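Local coordinates for signal transduction protein TRAP (Staphylococcus aureus, PDB 4AE5) that probably acts as a phosphorylation-dependent signal transducer that activates the agr system and RNAIII synthesis, raising toxin production and biofilm formation, at residues Ser32-Ile37 / Phe158-Tyr163. Numbering follows the deposited sequence.
Sequences SDTSVI and FERYLY. With FMT (formic acid), chain E.
Asp33 and Arg160 meet in a side-on, two-pronged salt bridge. Arg160 NE gives its hydrogen to Asp33 OD1 at 2.9 Å, nearly straight and in the guanidinium plane. Arg160 NH2 reaches Asp33 OD2 at 3.0 Å. Both oxygens use their syn lone pairs, and the planes of carboxylate and guanidinium lie only 15° apart, so each flat group limits the other's rotation. Aspartate suits the turn because its short carboxylate presents two oxygens spaced to match NE and NH2. The arginine chain leaves its strand extended and then bends at chi3 (-75°), which turns the NE edge to the aspartate. Its long reach suits it to bridge from strand to loop, and its third nitrogen, NH1, donates to O2 of a formic acid molecule at 2.8 Å, probably from the crystallisation liquor and also hydrogen-bonded to Tyr8, Lys115 and Tyr117. The edge of the Phe158 ring points at one guanidinium face, with CZ 3.6 Å above its plane and offset toward the rim; Thr34 adds its methyl CG2 obliquely. Beside this polar pair, Val36 sets CG2 3.8 Å from CD2 of Leu162, both branched, apolar and suited to burial, crossing at about a right angle. The turn carrying Asp33 links strands 27-30 and 35-41 of the antiparallel barrel; strand 27-30 lies between 35-41 and 158-164, so Val36 and Leu162 meet across it. Strand 67-73 pairs with the other edge of 158-164, and helix 123-131 packs against Tyr161.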
ATOM      1  N   SER A  32      -2.880   7.631 -11.661  1.00 23.24           N
ATOM      2  CA  SER A  32      -3.590   8.179 -12.832  1.00 25.06           C
ATOM      3  C   SER A  32      -4.409   9.364 -12.448  1.00 25.54           C
ATOM      4  O   SER A  32      -4.762  10.198 -13.309  1.00 26.78           O
ATOM      5  CB  SER A  32      -4.490   7.103 -13.472  1.00 26.05           C
ATOM      6  OG  SER A  32      -5.405   6.617 -12.519  1.00 24.94           O
ATOM      7  N   ASP A  33      -4.682   9.503 -11.151  1.00 24.69           N
ATOM      8  CA  ASP A  33      -5.554  10.593 -10.653  1.00 26.03           C
ATOM      9  C   ASP A  33      -4.886  11.630  -9.756  1.00 25.03           C
ATOM     10  O   ASP A  33      -5.526  12.609  -9.391  1.00 26.29           O
ATOM     11  CB  ASP A  33      -6.790  10.017  -9.892  1.00 26.50           C
ATOM     12  CG  ASP A  33      -6.398   9.242  -8.592  1.00 25.99           C
ATOM     13  OD1 ASP A  33      -5.518   8.375  -8.606  1.00 25.68           O
ATOM     14  OD2 ASP A  33      -7.037   9.461  -7.560  1.00 26.68           O
ATOM     15  N   THR A  34      -3.610  11.432  -9.431  1.00 23.68           N
ATOM     16  CA  THR A  34      -2.893  12.308  -8.514  1.00 23.53           C
ATOM     17  C   THR A  34      -1.428  11.870  -8.399  1.00 21.25           C
ATOM     18  O   THR A  34      -1.103  10.713  -8.667  1.00 19.59           O
ATOM     19  CB  THR A  34      -3.558  12.196  -7.091  1.00 23.90           C
ATOM     20  OG1 THR A  34      -2.868  13.050  -6.165  1.00 24.95           O
ATOM     21  CG2 THR A  34      -3.545  10.762  -6.552  1.00 21.58           C
ATOM     22  N   SER A  35      -0.545  12.737  -7.936  1.00 20.79           N
ATOM     23  CA  SER A  35       0.767  12.247  -7.470  1.00 20.89           C
ATOM     24  C   SER A  35       0.640  11.726  -6.014  1.00 19.09           C
ATOM     25  O   SER A  35      -0.216  12.199  -5.274  1.00 19.40           O
ATOM     26  CB  SER A  35       1.795  13.389  -7.559  1.00 21.59           C
ATOM     27  OG  SER A  35       3.068  12.883  -7.152  1.00 24.11           O
ATOM     28  N   VAL A  36       1.520  10.820  -5.585  1.00 17.41           N
ATOM     29  CA  VAL A  36       1.425  10.215  -4.266  1.00 17.52           C
ATOM     30  C   VAL A  36       2.849  10.206  -3.630  1.00 18.56           C
ATOM     31  O   VAL A  36       3.845   9.898  -4.313  1.00 18.06           O
ATOM     32  CB  VAL A  36       0.936   8.723  -4.441  1.00 18.35           C
ATOM     33  CG1 VAL A  36       0.926   7.993  -3.113  1.00 19.27           C
ATOM     34  CG2 VAL A  36      -0.444   8.672  -5.051  1.00 17.77           C
ATOM     35  N   ILE A  37       2.953  10.513  -2.328  1.00 19.22           N
ATOM     36  CA  ILE A  37       4.215  10.326  -1.627  1.00 18.32           C
ATOM     37  C   ILE A  37       3.999   9.593  -0.257  1.00 18.35           C
ATOM     38  O   ILE A  37       2.955   9.815   0.424  1.00 19.15           O
ATOM     39  CB  ILE A  37       4.982  11.672  -1.509  1.00 19.26           C
ATOM     40  CG1 ILE A  37       6.483  11.453  -1.192  1.00 19.01           C
ATOM     41  CG2 ILE A  37       4.355  12.546  -0.426  1.00 18.82           C
ATOM     42  CD1 ILE A  37       7.307  12.710  -1.402  1.00 19.49           C
ATOM     43  N   PHE A 158     -11.173  -0.530  -4.174  1.00 18.88           N
ATOM     44  CA  PHE A 158     -10.523  -0.223  -5.449  1.00 21.52           C
ATOM     45  C   PHE A 158      -9.009  -0.256  -5.325  1.00 20.43           C
ATOM     46  O   PHE A 158      -8.457  -0.302  -4.193  1.00 20.93           O
ATOM     47  CB  PHE A 158     -10.989   1.178  -5.981  1.00 23.44           C
ATOM     48  CG  PHE A 158     -10.181   2.327  -5.450  1.00 26.87           C
ATOM     49  CD1 PHE A 158     -10.374   2.784  -4.157  1.00 26.38           C
ATOM     50  CD2 PHE A 158      -9.253   2.985  -6.269  1.00 27.35           C
ATOM     51  CE1 PHE A 158      -9.612   3.826  -3.666  1.00 26.32           C
ATOM     52  CE2 PHE A 158      -8.509   4.035  -5.792  1.00 27.08           C
ATOM     53  CZ  PHE A 158      -8.688   4.450  -4.485  1.00 28.31           C
ATOM     54  N   GLU A 159      -8.366  -0.216  -6.488  1.00 20.82           N
ATOM     55  CA  GLU A 159      -6.907  -0.240  -6.662  1.00 19.35           C
ATOM     56  C   GLU A 159      -6.438   1.129  -7.174  1.00 21.02           C
ATOM     57  O   GLU A 159      -7.033   1.687  -8.117  1.00 22.81           O
ATOM     58  CB  GLU A 159      -6.559  -1.301  -7.718  1.00 20.14           C
ATOM     59  CG  GLU A 159      -6.715  -2.719  -7.168  1.00 21.50           C
ATOM     60  CD  GLU A 159      -6.181  -3.771  -8.119  1.00 22.22           C
ATOM     61  OE1 GLU A 159      -6.072  -3.469  -9.310  1.00 23.17           O
ATOM     62  OE2 GLU A 159      -5.878  -4.917  -7.681  1.00 21.74           O
ATOM     63  N   ARG A 160      -5.432   1.697  -6.536  1.00 18.94           N
ATOM     64  CA  ARG A 160      -4.712   2.818  -7.138  1.00 19.63           C
ATOM     65  C   ARG A 160      -3.351   2.374  -7.589  1.00 17.31           C
ATOM     66  O   ARG A 160      -2.459   2.029  -6.748  1.00 16.72           O
ATOM     67  CB  ARG A 160      -4.538   3.962  -6.116  1.00 20.03           C
ATOM     68  CG  ARG A 160      -3.812   5.172  -6.771  1.00 19.15           C
ATOM     69  CD  ARG A 160      -3.873   6.475  -5.948  1.00 21.79           C
ATOM     70  NE  ARG A 160      -5.186   7.184  -5.977  1.00 20.87           N
ATOM     71  CZ  ARG A 160      -5.962   7.300  -4.898  1.00 22.00           C
ATOM     72  NH1 ARG A 160      -5.539   6.796  -3.697  1.00 21.00           N
ATOM     73  NH2 ARG A 160      -7.121   7.952  -4.974  1.00 23.56           N
ATOM     74  N   TYR A 161      -3.101   2.418  -8.891  1.00 17.26           N
ATOM     75  CA  TYR A 161      -1.731   2.049  -9.382  1.00 15.87           C
ATOM     76  C   TYR A 161      -0.740   3.224  -9.212  1.00 17.93           C
ATOM     77  O   TYR A 161      -1.098   4.366  -9.475  1.00 17.58           O
ATOM     78  CB  TYR A 161      -1.752   1.661 -10.859  1.00 18.89           C
ATOM     79  CG  TYR A 161      -2.342   0.315 -11.208  1.00 19.13           C
ATOM     80  CD1 TYR A 161      -2.927  -0.520 -10.250  1.00 20.22           C
ATOM     81  CD2 TYR A 161      -2.320  -0.126 -12.557  1.00 21.54           C
ATOM     82  CE1 TYR A 161      -3.437  -1.787 -10.603  1.00 19.92           C
ATOM     83  CE2 TYR A 161      -2.859  -1.351 -12.929  1.00 20.39           C
ATOM     84  CZ  TYR A 161      -3.400  -2.183 -11.965  1.00 20.49           C
ATOM     85  OH  TYR A 161      -3.915  -3.406 -12.356  1.00 20.28           O
ATOM     86  N   LEU A 162       0.478   2.930  -8.753  1.00 17.08           N
ATOM     87  CA  LEU A 162       1.580   3.887  -8.479  1.00 17.69           C
ATOM     88  C   LEU A 162       2.766   3.543  -9.376  1.00 19.02           C
ATOM     89  O   LEU A 162       3.405   2.471  -9.235  1.00 18.01           O
ATOM     90  CB  LEU A 162       2.031   3.841  -6.997  1.00 18.98           C
ATOM     91  CG  LEU A 162       0.995   3.915  -5.888  1.00 18.30           C
ATOM     92  CD1 LEU A 162       1.667   4.070  -4.487  1.00 21.51           C
ATOM     93  CD2 LEU A 162       0.021   5.063  -5.967  1.00 19.65           C
ATOM     94  N   TYR A 163       3.028   4.409 -10.357  1.00 20.11           N
ATOM     95  CA  TYR A 163       4.170   4.236 -11.280  1.00 20.50           C
ATOM     96  C   TYR A 163       5.416   5.049 -10.859  1.00 22.15           C
ATOM     97  O   TYR A 163       5.284   6.152 -10.328  1.00 22.94           O
ATOM     98  CB  TYR A 163       3.797   4.629 -12.746  1.00 23.35           C
ATOM     99  CG  TYR A 163       2.631   3.872 -13.330  1.00 23.48           C
ATOM    100  CD1 TYR A 163       1.354   4.245 -13.025  1.00 22.85           C
ATOM    101  CD2 TYR A 163       2.815   2.772 -14.164  1.00 26.68           C
ATOM    102  CE1 TYR A 163       0.258   3.559 -13.501  1.00 24.52           C
ATOM    103  CE2 TYR A 163       1.716   2.085 -14.665  1.00 25.73           C
ATOM    104  CZ  TYR A 163       0.435   2.489 -14.295  1.00 25.40           C
ATOM    105  OH  TYR A 163      -0.705   1.876 -14.833  1.00 28.93           O
TER
HETATM  106  C   FMT E1000      -2.066   5.055  -2.281  1.00 36.30           C
HETATM  107  O1  FMT E1000      -1.795   4.832  -1.077  1.00 39.57           O
HETATM  108  O2  FMT E1000      -3.157   5.803  -2.557  1.00 33.86           O